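Local coordinates for protein cytochrome P450 (Zobellia galactanivorans, PDB 6G5O) that belongs to the cytochrome P450 family and binds protoporphyrin IX containing iron, at residues L137-P142 with D189-V194; Y235-P240 with F354-Y359; E241-L246 with T346-V351; P250-R255 with I311-K316. One frame throughout, in Å; residues are numbered along the deposited sequence.

How the contacts relate
Contact 3 is the buried one, with leucine and alanine side chains of two crossed helices and no hydrogen bond between its segments. Contacts 2 and 4 are partly buried and touch it: contact 2 joins the end of helix 223-238 to strand 351-366 by apolar side chains, and contact 4 ties the start of helix 253-264 to a loop through mixed apolar, weak polar and water-mediated links. Arg-245 of contact 3 forms a salt bridge with Asp-314 of contact 4, while Phe-354 of contact 2 meets Leu-243. Contact 1, also partly buried, stands apart, about 32 to 36 Å between centres; it relies on backbone and amide hydrogen bonds near the porphyrin.

Contact 1: residues L137-P142 with D189-V194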
loop_
_atom_site.group_PDB
_atom_site.type_symbol
_atom_site.label_atom_id
_atom_site.label_comp_id
_atom_site.label_asym_id
_atom_site.label_seq_id
_atom_site.Cartn_x
_atom_site.Cartn_y
_atom_site.Cartn_z
ATOM N N LEU A 137 -12.768 11.116 -0.113
ATOM C CA LEU A 137 -13.822 10.327 -0.765
ATOM C C LEU A 137 -14.038 8.972 -0.103
ATOM O O LEU A 137 -15.166 8.562 0.081
ATOM C CB LEU A 137 -13.539 10.076 -2.256
ATOM C CG LEU A 137 -13.206 11.338 -3.081
ATOM C CD1 LEU A 137 -12.823 11.018 -4.510
ATOM C CD2 LEU A 137 -14.376 12.313 -3.049
ATOM N N LEU A 138 -12.974 8.267 0.203
ATOM C CA LEU A 138 -13.107 6.959 0.847
ATOM C C LEU A 138 -13.756 7.096 2.230
ATOM O O LEU A 138 -14.627 6.306 2.587
ATOM C CB LEU A 138 -11.747 6.261 0.988
ATOM C CG LEU A 138 -11.771 4.806 1.456
ATOM C CD1 LEU A 138 -12.330 3.847 0.400
ATOM C CD2 LEU A 138 -10.393 4.357 1.903
ATOM N N LEU A 139 -13.317 8.103 2.974
ATOM C CA LEU A 139 -13.808 8.364 4.303
ATOM C C LEU A 139 -15.146 9.125 4.326
ATOM O O LEU A 139 -15.843 9.106 5.346
ATOM C CB LEU A 139 -12.761 9.111 5.096
ATOM C CG LEU A 139 -11.792 8.314 5.950
ATOM C CD1 LEU A 139 -11.214 7.192 5.153
ATOM C CD2 LEU A 139 -10.707 9.243 6.476
ATOM N N ASN A 140 -15.493 9.768 3.202
ATOM C CA ASN A 140 -16.706 10.576 3.077
ATOM C C ASN A 140 -16.732 11.691 4.139
ATOM O O ASN A 140 -17.738 11.880 4.834
ATOM C CB ASN A 140 -17.968 9.702 3.156
ATOM C CG ASN A 140 -19.232 10.448 2.736
ATOM O OD1 ASN A 140 -19.186 11.343 1.901
ATOM N ND2 ASN A 140 -20.358 10.079 3.319
ATOM N N THR A 141 -15.585 12.364 4.275
ATOM C CA THR A 141 -15.425 13.566 5.059
ATOM C C THR A 141 -15.442 14.800 4.128
ATOM O O THR A 141 -15.262 14.697 2.905
ATOM C CB THR A 141 -14.064 13.615 5.801
ATOM O OG1 THR A 141 -12.985 13.637 4.858
ATOM C CG2 THR A 141 -13.871 12.462 6.705
ATOM N N PRO A 142 -15.628 15.979 4.716
ATOM C CA PRO A 142 -15.462 17.183 3.892
ATOM C C PRO A 142 -14.066 17.272 3.221
ATOM O O PRO A 142 -13.035 16.910 3.809
ATOM C CB PRO A 142 -15.654 18.336 4.900
ATOM C CG PRO A 142 -16.447 17.730 6.047
ATOM C CD PRO A 142 -16.068 16.269 6.108
ATOM N N ASP A 189 -22.465 10.728 8.119
ATOM C CA ASP A 189 -22.336 9.826 6.966
ATOM C C ASP A 189 -20.908 9.369 6.720
ATOM O O ASP A 189 -20.671 8.605 5.789
ATOM C CB ASP A 189 -22.804 10.559 5.693
ATOM C CG ASP A 189 -24.305 10.534 5.528
ATOM O OD1 ASP A 189 -25.045 10.341 6.530
ATOM O OD2 ASP A 189 -24.754 10.675 4.365
ATOM N N ASP A 190 -19.970 9.861 7.525
ATOM C CA ASP A 190 -18.556 9.584 7.365
ATOM C C ASP A 190 -18.215 8.194 7.913
ATOM O O ASP A 190 -19.043 7.585 8.586
ATOM C CB ASP A 190 -17.708 10.702 8.017
ATOM C CG ASP A 190 -17.818 10.745 9.559
ATOM O OD1 ASP A 190 -18.568 9.946 10.178
ATOM O OD2 ASP A 190 -17.089 11.574 10.152
ATOM N N MET A 191 -17.028 7.688 7.593
ATOM C CA MET A 191 -16.681 6.317 7.920
ATOM C C MET A 191 -16.770 6.012 9.445
ATOM O O MET A 191 -17.182 4.917 9.850
ATOM C CB MET A 191 -15.276 5.997 7.400
ATOM C CG MET A 191 -14.889 4.526 7.358
ATOM S SD MET A 191 -13.190 4.335 6.750
ATOM C CE MET A 191 -12.948 2.562 6.939
ATOM N N TYR A 192 -16.351 6.973 10.260
ATOM C CA TYR A 192 -16.426 6.877 11.727
ATOM C C TYR A 192 -17.845 6.558 12.189
ATOM O O TYR A 192 -18.080 5.620 12.966
ATOM C CB TYR A 192 -16.016 8.185 12.351
ATOM C CG TYR A 192 -14.622 8.656 11.968
ATOM C CD1 TYR A 192 -13.501 8.159 12.614
ATOM C CD2 TYR A 192 -14.449 9.636 10.987
ATOM C CE1 TYR A 192 -12.252 8.584 12.282
ATOM C CE2 TYR A 192 -13.187 10.087 10.627
ATOM C CZ TYR A 192 -12.102 9.558 11.267
ATOM O OH TYR A 192 -10.854 10.016 10.953
ATOM N N SER A 193 -18.788 7.321 11.660
ATOM C CA SER A 193 -20.199 7.187 12.023
ATOM C C SER A 193 -20.782 5.880 11.586
ATOM O O SER A 193 -21.478 5.229 12.355
ATOM C CB SER A 193 -21.010 8.330 11.413
ATOM O OG SER A 193 -20.625 9.531 12.040
ATOM N N VAL A 194 -20.490 5.494 10.349
ATOM C CA VAL A 194 -20.896 4.207 9.842
ATOM C C VAL A 194 -20.337 3.037 10.670
ATOM O O VAL A 194 -21.024 2.069 10.870
ATOM C CB VAL A 194 -20.456 4.003 8.378
ATOM C CG1 VAL A 194 -20.787 2.589 7.912
ATOM C CG2 VAL A 194 -21.165 5.014 7.472
#
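Asn-140 runs alongside Asp-189 in the same direction, and the asparagine can be followed outward atom by atom. Asn-140 CB is 3.9 Å from Asp-189 O; CG follows at similar range; Asn-140 ND2 then closes to 2.9 Å from Asp-189 O. With CG anti to the backbone N (chi1 -168°), the amide is carried to that carbonyl, but the donor stands well above the carbonyl plane, 69° out of it, and so does not use a lone pair. Asn-140 ND2 also rests 3.4 Å from Asp-189 CB. A second bond runs between backbones, Met-191 N to Leu-139 O at 2.9 Å, and beside it Leu-139 CD1 touches Met-191 SD at 3.8 Å. Asp-190, the N-cap of helix 191-196, receives two donors on the syn side of Asp-190 OD1: Ser-193 N at 3.0 Å and Ser-193 OG at 2.8 Å, from opposite faces of the carboxylate. This double grip fixes the carboxylate at the helix start, where the helix end would probably stabilise its negative charge. Nearby, Leu-138 touches the porphyrin and Met-191 packs on Trp-90 and Phe-91 of helix 79-92. The same Asn-140, with positive phi, is the C-prime residue of a Schellman motif, so one helix terminates with that motif exactly where an aspartate-capped helix begins.

Contact 2: residues Y235-P240 with F354-Y359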
loop_
_atom_site.group_PDB
_atom_site.type_symbol
_atom_site.label_atom_id
_atom_site.label_comp_id
_atom_site.label_asym_id
_atom_site.label_seq_id
_atom_site.Cartn_x
_atom_site.Cartn_y
_atom_site.Cartn_z
ATOM N N TYR A 235 8.590 6.382 -13.833
ATOM C CA TYR A 235 8.641 5.408 -14.918
ATOM C C TYR A 235 8.183 5.982 -16.259
ATOM O O TYR A 235 8.790 5.700 -17.285
ATOM C CB TYR A 235 7.801 4.171 -14.594
ATOM C CG TYR A 235 7.526 3.301 -15.795
ATOM C CD1 TYR A 235 8.462 2.362 -16.240
ATOM C CD2 TYR A 235 6.347 3.417 -16.478
ATOM C CE1 TYR A 235 8.204 1.562 -17.333
ATOM C CE2 TYR A 235 6.078 2.628 -17.569
ATOM C CZ TYR A 235 7.019 1.718 -17.993
ATOM O OH TYR A 235 6.707 0.962 -19.074
ATOM N N LEU A 236 7.088 6.727 -16.256
ATOM C CA LEU A 236 6.545 7.261 -17.488
ATOM C C LEU A 236 7.468 8.342 -18.045
ATOM O O LEU A 236 7.446 8.606 -19.243
ATOM C CB LEU A 236 5.138 7.826 -17.277
ATOM C CG LEU A 236 4.009 6.807 -17.138
ATOM C CD1 LEU A 236 2.722 7.499 -16.743
ATOM C CD2 LEU A 236 3.791 6.002 -18.412
ATOM N N ALA A 237 8.249 8.969 -17.171
ATOM C CA ALA A 237 9.170 10.018 -17.567
ATOM C C ALA A 237 10.320 9.488 -18.413
ATOM O O ALA A 237 10.807 10.195 -19.296
ATOM C CB ALA A 237 9.727 10.715 -16.338
ATOM N N GLU A 238 10.754 8.264 -18.118
ATOM C CA GLU A 238 11.836 7.615 -18.830
ATOM C C GLU A 238 11.367 6.618 -19.896
ATOM O O GLU A 238 12.206 5.998 -20.541
ATOM C CB GLU A 238 12.721 6.892 -17.836
ATOM C CG GLU A 238 13.511 7.855 -16.983
ATOM C CD GLU A 238 14.452 7.166 -15.991
ATOM O OE1 GLU A 238 14.045 6.149 -15.385
ATOM O OE2 GLU A 238 15.585 7.651 -15.780
ATOM N N HIS A 239 10.054 6.456 -20.063
ATOM C CA HIS A 239 9.480 5.545 -21.061
ATOM C C HIS A 239 8.375 6.213 -21.867
ATOM O O HIS A 239 7.183 5.877 -21.694
ATOM C CB HIS A 239 8.927 4.288 -20.407
ATOM C CG HIS A 239 9.970 3.443 -19.751
ATOM N ND1 HIS A 239 10.519 3.747 -18.522
ATOM C CD2 HIS A 239 10.566 2.304 -20.155
ATOM C CE1 HIS A 239 11.421 2.835 -18.206
ATOM N NE2 HIS A 239 11.476 1.956 -19.187
ATOM N N PRO A 240 8.753 7.152 -22.773
ATOM C CA PRO A 240 7.791 7.813 -23.680
ATOM C C PRO A 240 6.914 6.836 -24.478
ATOM O O PRO A 240 5.738 7.127 -24.732
ATOM C CB PRO A 240 8.685 8.614 -24.658
ATOM C CG PRO A 240 10.015 8.693 -24.020
ATOM C CD PRO A 240 10.135 7.607 -22.988
ATOM N N PHE A 354 8.106 14.186 -19.881
ATOM C CA PHE A 354 8.602 14.643 -18.583
ATOM C C PHE A 354 10.132 14.719 -18.609
ATOM O O PHE A 354 10.773 14.142 -19.491
ATOM C CB PHE A 354 8.262 13.633 -17.471
ATOM C CG PHE A 354 6.834 13.153 -17.445
ATOM C CD1 PHE A 354 6.353 12.302 -18.413
ATOM C CD2 PHE A 354 6.000 13.501 -16.388
ATOM C CE1 PHE A 354 5.051 11.815 -18.348
ATOM C CE2 PHE A 354 4.696 13.029 -16.319
ATOM C CZ PHE A 354 4.216 12.182 -17.300
ATOM N N GLU A 355 10.724 15.389 -17.623
ATOM C CA GLU A 355 12.155 15.290 -17.380
ATOM C C GLU A 355 12.372 15.270 -15.892
ATOM O O GLU A 355 11.884 16.134 -15.180
ATOM C CB GLU A 355 12.928 16.499 -17.937
ATOM C CG GLU A 355 12.515 16.979 -19.324
ATOM C CD GLU A 355 13.233 18.266 -19.724
ATOM O OE1 GLU A 355 14.421 18.443 -19.328
ATOM O OE2 GLU A 355 12.597 19.109 -20.407
ATOM N N ILE A 356 13.165 14.322 -15.433
ATOM C CA ILE A 356 13.566 14.248 -14.052
ATOM C C ILE A 356 14.772 15.138 -13.825
ATOM O O ILE A 356 15.812 14.920 -14.431
ATOM C CB ILE A 356 13.908 12.801 -13.672
ATOM C CG1 ILE A 356 12.652 11.921 -13.825
ATOM C CG2 ILE A 356 14.435 12.732 -12.263
ATOM C CD1 ILE A 356 12.933 10.422 -13.828
ATOM N N LEU A 357 14.644 16.104 -12.912
ATOM C CA LEU A 357 15.650 17.147 -12.704
ATOM C C LEU A 357 16.602 16.909 -11.529
ATOM O O LEU A 357 17.737 17.367 -11.595
ATOM C CB LEU A 357 14.981 18.514 -12.552
ATOM C CG LEU A 357 14.146 19.067 -13.722
ATOM C CD1 LEU A 357 13.752 20.525 -13.476
ATOM C CD2 LEU A 357 14.868 18.970 -15.063
ATOM N N ASP A 358 16.177 16.197 -10.490
ATOM C CA ASP A 358 16.992 15.972 -9.304
ATOM C C ASP A 358 16.219 15.115 -8.343
ATOM O O ASP A 358 15.025 15.303 -8.202
ATOM C CB ASP A 358 17.301 17.279 -8.573
ATOM C CG ASP A 358 18.608 17.202 -7.843
ATOM O OD1 ASP A 358 18.758 16.255 -7.043
ATOM O OD2 ASP A 358 19.506 18.041 -8.102
ATOM N N TYR A 359 16.890 14.238 -7.614
ATOM C CA TYR A 359 16.170 13.304 -6.768
ATOM C C TYR A 359 17.012 12.781 -5.647
ATOM O O TYR A 359 18.207 12.918 -5.687
ATOM C CB TYR A 359 15.694 12.126 -7.621
ATOM C CG TYR A 359 16.787 11.249 -8.210
ATOM C CD1 TYR A 359 17.354 11.560 -9.440
ATOM C CD2 TYR A 359 17.225 10.105 -7.544
ATOM C CE1 TYR A 359 18.310 10.737 -10.010
ATOM C CE2 TYR A 359 18.184 9.282 -8.089
ATOM C CZ TYR A 359 18.727 9.603 -9.325
ATOM O OH TYR A 359 19.680 8.778 -9.871
#
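Phe-354 and Ile-356 both turn the first branch of the side chain anti to the carbonyl carbon, with chi1 of -48° for Phe-354 CG and -62° for Ile-356 CG1, and these torsions lay both groups against Ala-237. The two residues are alternate positions of one strand, and their CB atoms point toward the helix while that of Glu-355 points away. Ala-237 CB is the shared point of contact: it is 3.5 Å from Phe-354 CB and 4.0 Å from Ile-356 CG1. The backbones approach closely here, with Ala-237 CA 4.8 Å from Phe-354 CA, a spacing that the small methyl group permits. The ring reaches the neighbouring residue, Phe-354 CE1 lying 4.1 Å from Leu-236 CB. Ile-356 CD1 meets the aliphatic part of Glu-238, 4.1 Å from its CG, the two chains crossing at about a right angle; the carboxylate beyond is bound by Ser-4. His-239, at the N-cap position of helix 240-248, donates from ND1 back to Tyr-235 O at 2.9 Å, in the carbonyl plane and on a lone pair, which pins the imidazole with Tyr-235 CE1 over one face. Phe-354 also forms a T-shaped pair with Phe-382 of strand 369-384. This is helix-on-sheet packing, in which the C-terminal end of helix 223-238, probably part of the long central helix of P450s, rests on an antiparallel sheet near the C terminus.

Contact 3: residues E241-L246 with T346-V351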
loop_
_atom_site.group_PDB
_atom_site.type_symbol
_atom_site.label_atom_id
_atom_site.label_comp_id
_atom_site.label_asym_id
_atom_site.label_seq_id
_atom_site.Cartn_x
_atom_site.Cartn_y
_atom_site.Cartn_z
ATOM N N GLU A 241 7.494 5.710 -24.898
ATOM C CA GLU A 241 6.741 4.697 -25.653
ATOM C C GLU A 241 5.538 4.147 -24.823
ATOM O O GLU A 241 4.440 3.915 -25.381
ATOM C CB GLU A 241 7.678 3.565 -26.142
ATOM N N ALA A 242 5.744 3.980 -23.501
ATOM C CA ALA A 242 4.660 3.568 -22.588
ATOM C C ALA A 242 3.580 4.621 -22.510
ATOM O O ALA A 242 2.379 4.307 -22.531
ATOM C CB ALA A 242 5.189 3.289 -21.185
ATOM N N LEU A 243 4.005 5.871 -22.403
ATOM C CA LEU A 243 3.070 6.970 -22.306
ATOM C C LEU A 243 2.154 7.006 -23.554
ATOM O O LEU A 243 0.920 7.143 -23.431
ATOM C CB LEU A 243 3.833 8.300 -22.107
ATOM C CG LEU A 243 2.950 9.561 -22.002
ATOM C CD1 LEU A 243 2.101 9.487 -20.731
ATOM C CD2 LEU A 243 3.801 10.826 -22.020
ATOM N N GLU A 244 2.762 6.845 -24.736
ATOM C CA GLU A 244 2.019 6.819 -26.023
ATOM C C GLU A 244 1.099 5.580 -26.098
ATOM O O GLU A 244 -0.047 5.680 -26.517
ATOM C CB GLU A 244 3.005 6.892 -27.237
ATOM C CG GLU A 244 2.430 7.509 -28.511
ATOM N N ARG A 245 1.580 4.408 -25.680
ATOM C CA ARG A 245 0.718 3.215 -25.652
ATOM C C ARG A 245 -0.544 3.415 -24.812
ATOM O O ARG A 245 -1.639 3.039 -25.249
ATOM C CB ARG A 245 1.469 1.981 -25.177
ATOM C CG ARG A 245 2.340 1.336 -26.244
ATOM C CD ARG A 245 2.628 -0.114 -25.884
ATOM N NE ARG A 245 1.443 -0.944 -26.064
ATOM C CZ ARG A 245 1.305 -2.205 -25.617
ATOM N NH1 ARG A 245 2.273 -2.774 -24.916
ATOM N NH2 ARG A 245 0.175 -2.892 -25.833
ATOM N N LEU A 246 -0.414 4.055 -23.644
ATOM C CA LEU A 246 -1.592 4.338 -22.795
ATOM C C LEU A 246 -2.522 5.370 -23.418
ATOM O O LEU A 246 -3.760 5.284 -23.255
ATOM C CB LEU A 246 -1.164 4.833 -21.434
ATOM C CG LEU A 246 -0.495 3.794 -20.548
ATOM C CD1 LEU A 246 0.285 4.519 -19.464
ATOM C CD2 LEU A 246 -1.488 2.809 -19.956
ATOM N N THR A 346 -5.112 10.262 -17.101
ATOM C CA THR A 346 -5.035 11.709 -17.088
ATOM C C THR A 346 -3.673 12.203 -17.608
ATOM O O THR A 346 -3.630 13.116 -18.418
ATOM C CB THR A 346 -5.341 12.268 -15.699
ATOM O OG1 THR A 346 -6.616 11.778 -15.289
ATOM C CG2 THR A 346 -5.368 13.820 -15.696
ATOM N N LEU A 347 -2.581 11.589 -17.156
ATOM C CA LEU A 347 -1.255 11.932 -17.663
ATOM C C LEU A 347 -1.111 11.655 -19.174
ATOM O O LEU A 347 -0.499 12.435 -19.904
ATOM C CB LEU A 347 -0.176 11.187 -16.908
ATOM C CG LEU A 347 -0.026 11.490 -15.407
ATOM C CD1 LEU A 347 0.924 10.495 -14.760
ATOM C CD2 LEU A 347 0.479 12.912 -15.197
ATOM N N ALA A 348 -1.659 10.541 -19.647
ATOM C CA ALA A 348 -1.556 10.199 -21.058
ATOM C C ALA A 348 -2.337 11.159 -21.979
ATOM O O ALA A 348 -1.949 11.368 -23.129
ATOM C CB ALA A 348 -2.010 8.766 -21.284
ATOM N N GLN A 349 -3.451 11.699 -21.487
ATOM C CA GLN A 349 -4.279 12.594 -22.285
ATOM C C GLN A 349 -3.870 14.090 -22.190
ATOM O O GLN A 349 -4.370 14.891 -22.958
ATOM C CB GLN A 349 -5.746 12.414 -21.911
ATOM C CG GLN A 349 -6.372 11.139 -22.423
ATOM C CD GLN A 349 -7.563 10.694 -21.567
ATOM O OE1 GLN A 349 -8.237 11.522 -20.935
ATOM N NE2 GLN A 349 -7.811 9.370 -21.519
ATOM N N LYS A 350 -2.967 14.447 -21.267
ATOM C CA LYS A 350 -2.605 15.849 -20.995
ATOM C C LYS A 350 -1.106 16.170 -21.039
ATOM O O LYS A 350 -0.737 17.326 -21.202
ATOM C CB LYS A 350 -3.134 16.256 -19.601
ATOM C CG LYS A 350 -4.625 16.570 -19.550
ATOM C CD LYS A 350 -5.169 16.357 -18.150
ATOM C CE LYS A 350 -6.390 17.197 -17.825
ATOM N NZ LYS A 350 -7.414 17.247 -18.903
ATOM N N VAL A 351 -0.244 15.186 -20.804
ATOM C CA VAL A 351 1.190 15.422 -20.753
ATOM C C VAL A 351 1.857 14.759 -21.968
ATOM O O VAL A 351 1.535 13.616 -22.331
ATOM C CB VAL A 351 1.812 14.859 -19.456
ATOM C CG1 VAL A 351 3.309 15.164 -19.364
ATOM C CG2 VAL A 351 1.065 15.365 -18.227
#
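Leu-243 and Ala-348 mark the centre of a buried, mainly apolar meeting of two helices, where helix 240-248 crosses the C-terminal end of helix 333-350. The evidence is geometric: the axes of the short segments pass 8.8 Å apart at a signed crossing angle of -95°, and the CA atoms of Leu-243 and Ala-348 are 5.8 Å apart. Leu-243 does most of the reaching. Its CG stands anti to the backbone N (chi1 179°), which carries the branch point across the gap, so that its methyls reach different residues. Leu-243 CD1 settles on the facing backbone, 3.7 Å from Ala-348 CA and also near Leu-347 O, while Leu-243 CD2 reaches further along the chain, 3.6 Å from the carbonyl Val-351 O. The alanine methyl, directed at helix 240-248, is met by the base of a second leucine, with Leu-246 CB 4.0 Å from Ala-348 CB. Within the two segments no hydrogen bond forms; one step earlier on helix 333-350, Gln-345 NE2 donates to Leu-246 O and adds a polar tie to the same crossing. Around it, Leu-246 packs on Leu-236 of helix 223-238, and Leu-347 touches Phe-382 of strand 369-384. By their order in the chain the partners probably correspond to helices J and L of the P450 fold, crossing within its largely helical part.

Contact 4: residues P250-R255 with I311-K316; sequences PEITGR and IVLDRK
Ile-252 and Leu-313 make the tight, buried end of this contact, their side chains crossing at about a right angle with Ile-252 CD1 4.0 Å from Leu-313 CD2. Ile-252 CG2 adds a touch on Asp-314 CB at 4.2 Å. Arg-255 then spans toward the looser side. Its aliphatic stem lies against the loop backbone, with Arg-255 CG 3.5 Å from Arg-315 O, and the bend at chi3 (-70°) brings Arg-255 NH1 to Asp-314 O at 3.2 Å. That hydrogen bond is weak, its N-H...O angle only 133°. Lys-316, exposed, runs alongside the arginine in the same direction, its CG 3.6 Å from Arg-255 NH1. At the backbone end of Arg-255, away from its guanidinium, a water donates to Arg-255 O at 2.8 Å and to Arg-315 O at 2.7 Å. Beyond the segments, Arg-315 pairs with Glu-259 and donates to Glu-306 O. Glu-259 and Arg-262 probably form the ExxR motif of P450 helix K, and Arg-315 is consistent with the arginine that completes the Glu-Arg-Arg triad. The chemistry implies that Asp-314 and Arg-315 find their charged partners outside the two segments, leaving apolar packing, water and one weak bond to join them.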
loop_
_atom_site.group_PDB
_atom_site.type_symbol
_atom_site.label_atom_id
_atom_site.label_comp_id
_atom_site.label_asym_id
_atom_site.label_seq_id
_atom_site.Cartn_x
_atom_site.Cartn_y
_atom_site.Cartn_z
ATOM N N PRO A 250 -6.136 2.773 -24.355
ATOM C CA PRO A 250 -6.660 2.880 -22.987
ATOM C C PRO A 250 -7.113 1.544 -22.338
ATOM O O PRO A 250 -7.055 1.414 -21.113
ATOM C CB PRO A 250 -7.866 3.816 -23.156
ATOM C CG PRO A 250 -8.230 3.737 -24.619
ATOM C CD PRO A 250 -6.895 3.621 -25.294
ATOM N N GLU A 251 -7.570 0.586 -23.147
ATOM C CA GLU A 251 -7.922 -0.771 -22.680
ATOM C C GLU A 251 -6.825 -1.525 -21.894
ATOM O O GLU A 251 -7.139 -2.408 -21.117
ATOM C CB GLU A 251 -8.418 -1.660 -23.844
ATOM C CG GLU A 251 -7.421 -1.913 -24.964
ATOM C CD GLU A 251 -7.342 -0.807 -26.055
ATOM O OE1 GLU A 251 -7.967 0.299 -25.948
ATOM O OE2 GLU A 251 -6.600 -1.046 -27.040
ATOM N N ILE A 252 -5.545 -1.188 -22.076
ATOM C CA ILE A 252 -4.505 -1.855 -21.318
ATOM C C ILE A 252 -4.269 -1.277 -19.895
ATOM O O ILE A 252 -3.381 -1.744 -19.185
ATOM C CB ILE A 252 -3.150 -1.873 -22.054
ATOM C CG1 ILE A 252 -2.488 -0.510 -22.057
ATOM C CG2 ILE A 252 -3.254 -2.501 -23.463
ATOM C CD1 ILE A 252 -1.112 -0.528 -22.707
ATOM N N THR A 253 -5.018 -0.267 -19.498
ATOM C CA THR A 253 -4.685 0.477 -18.294
ATOM C C THR A 253 -4.793 -0.394 -17.011
ATOM O O THR A 253 -3.922 -0.318 -16.135
ATOM C CB THR A 253 -5.559 1.756 -18.156
ATOM O OG1 THR A 253 -5.502 2.546 -19.345
ATOM C CG2 THR A 253 -5.049 2.618 -17.035
ATOM N N GLY A 254 -5.836 -1.222 -16.920
ATOM C CA GLY A 254 -6.016 -2.154 -15.795
ATOM C C GLY A 254 -4.775 -2.991 -15.575
ATOM O O GLY A 254 -4.236 -3.081 -14.455
ATOM N N ARG A 255 -4.283 -3.545 -16.686
ATOM C CA ARG A 255 -3.152 -4.441 -16.664
ATOM C C ARG A 255 -1.876 -3.716 -16.323
ATOM O O ARG A 255 -1.035 -4.267 -15.620
ATOM C CB ARG A 255 -3.046 -5.220 -17.986
ATOM C CG ARG A 255 -3.980 -6.445 -17.991
ATOM C CD ARG A 255 -4.024 -7.110 -19.374
ATOM N NE ARG A 255 -4.727 -6.284 -20.355
ATOM C CZ ARG A 255 -4.515 -6.277 -21.681
ATOM N NH1 ARG A 255 -3.586 -7.029 -22.252
ATOM N NH2 ARG A 255 -5.252 -5.504 -22.451
ATOM N N ILE A 311 9.031 -3.837 -16.576
ATOM C CA ILE A 311 7.631 -3.574 -16.625
ATOM C C ILE A 311 7.128 -3.971 -18.016
ATOM O O ILE A 311 7.476 -3.325 -19.009
ATOM C CB ILE A 311 7.346 -2.104 -16.269
ATOM C CG1 ILE A 311 7.436 -1.969 -14.725
ATOM C CG2 ILE A 311 5.971 -1.658 -16.780
ATOM C CD1 ILE A 311 7.268 -0.560 -14.182
ATOM N N VAL A 312 6.332 -5.039 -18.067
ATOM C CA VAL A 312 5.617 -5.435 -19.269
ATOM C C VAL A 312 4.211 -4.858 -19.156
ATOM O O VAL A 312 3.329 -5.410 -18.449
ATOM C CB VAL A 312 5.528 -6.974 -19.415
ATOM C CG1 VAL A 312 4.663 -7.371 -20.620
ATOM C CG2 VAL A 312 6.906 -7.588 -19.510
ATOM N N LEU A 313 3.997 -3.771 -19.883
ATOM C CA LEU A 313 2.877 -2.878 -19.670
ATOM C C LEU A 313 1.514 -3.528 -19.798
ATOM O O LEU A 313 0.567 -3.107 -19.139
ATOM C CB LEU A 313 2.982 -1.696 -20.648
ATOM C CG LEU A 313 2.255 -0.413 -20.257
ATOM C CD1 LEU A 313 2.772 0.115 -18.925
ATOM C CD2 LEU A 313 2.480 0.662 -21.298
ATOM N N ASP A 314 1.405 -4.539 -20.638
ATOM C CA ASP A 314 0.109 -5.179 -20.879
ATOM C C ASP A 314 0.067 -6.625 -20.367
ATOM O O ASP A 314 -0.709 -7.430 -20.852
ATOM C CB ASP A 314 -0.220 -5.122 -22.389
ATOM C CG ASP A 314 0.890 -5.795 -23.285
ATOM O OD1 ASP A 314 1.864 -6.398 -22.745
ATOM O OD2 ASP A 314 0.806 -5.693 -24.539
ATOM N N ARG A 315 0.891 -6.958 -19.385
ATOM C CA ARG A 315 1.002 -8.346 -18.929
ATOM C C ARG A 315 -0.385 -8.894 -18.566
ATOM O O ARG A 315 -1.041 -8.345 -17.692
ATOM C CB ARG A 315 1.938 -8.402 -17.696
ATOM C CG ARG A 315 2.311 -9.784 -17.201
ATOM C CD ARG A 315 3.078 -9.740 -15.872
ATOM N NE ARG A 315 4.394 -9.060 -15.975
ATOM C CZ ARG A 315 5.539 -9.649 -16.306
ATOM N NH1 ARG A 315 5.581 -10.918 -16.622
ATOM N NH2 ARG A 315 6.657 -8.932 -16.352
ATOM N N LYS A 316 -0.828 -9.959 -19.237
ATOM C CA LYS A 316 -2.096 -10.650 -18.912
ATOM C C LYS A 316 -1.920 -11.657 -17.784
ATOM O O LYS A 316 -2.805 -11.815 -16.909
ATOM C CB LYS A 316 -2.704 -11.395 -20.124
ATOM C CG LYS A 316 -2.979 -10.492 -21.318
ATOM C CD LYS A 316 -3.619 -11.191 -22.509
ATOM C CE LYS A 316 -5.101 -11.446 -22.272
ATOM N NZ LYS A 316 -5.812 -11.846 -23.530
HETATM O O HOH W 1 -1.062 -7.025 -15.306
#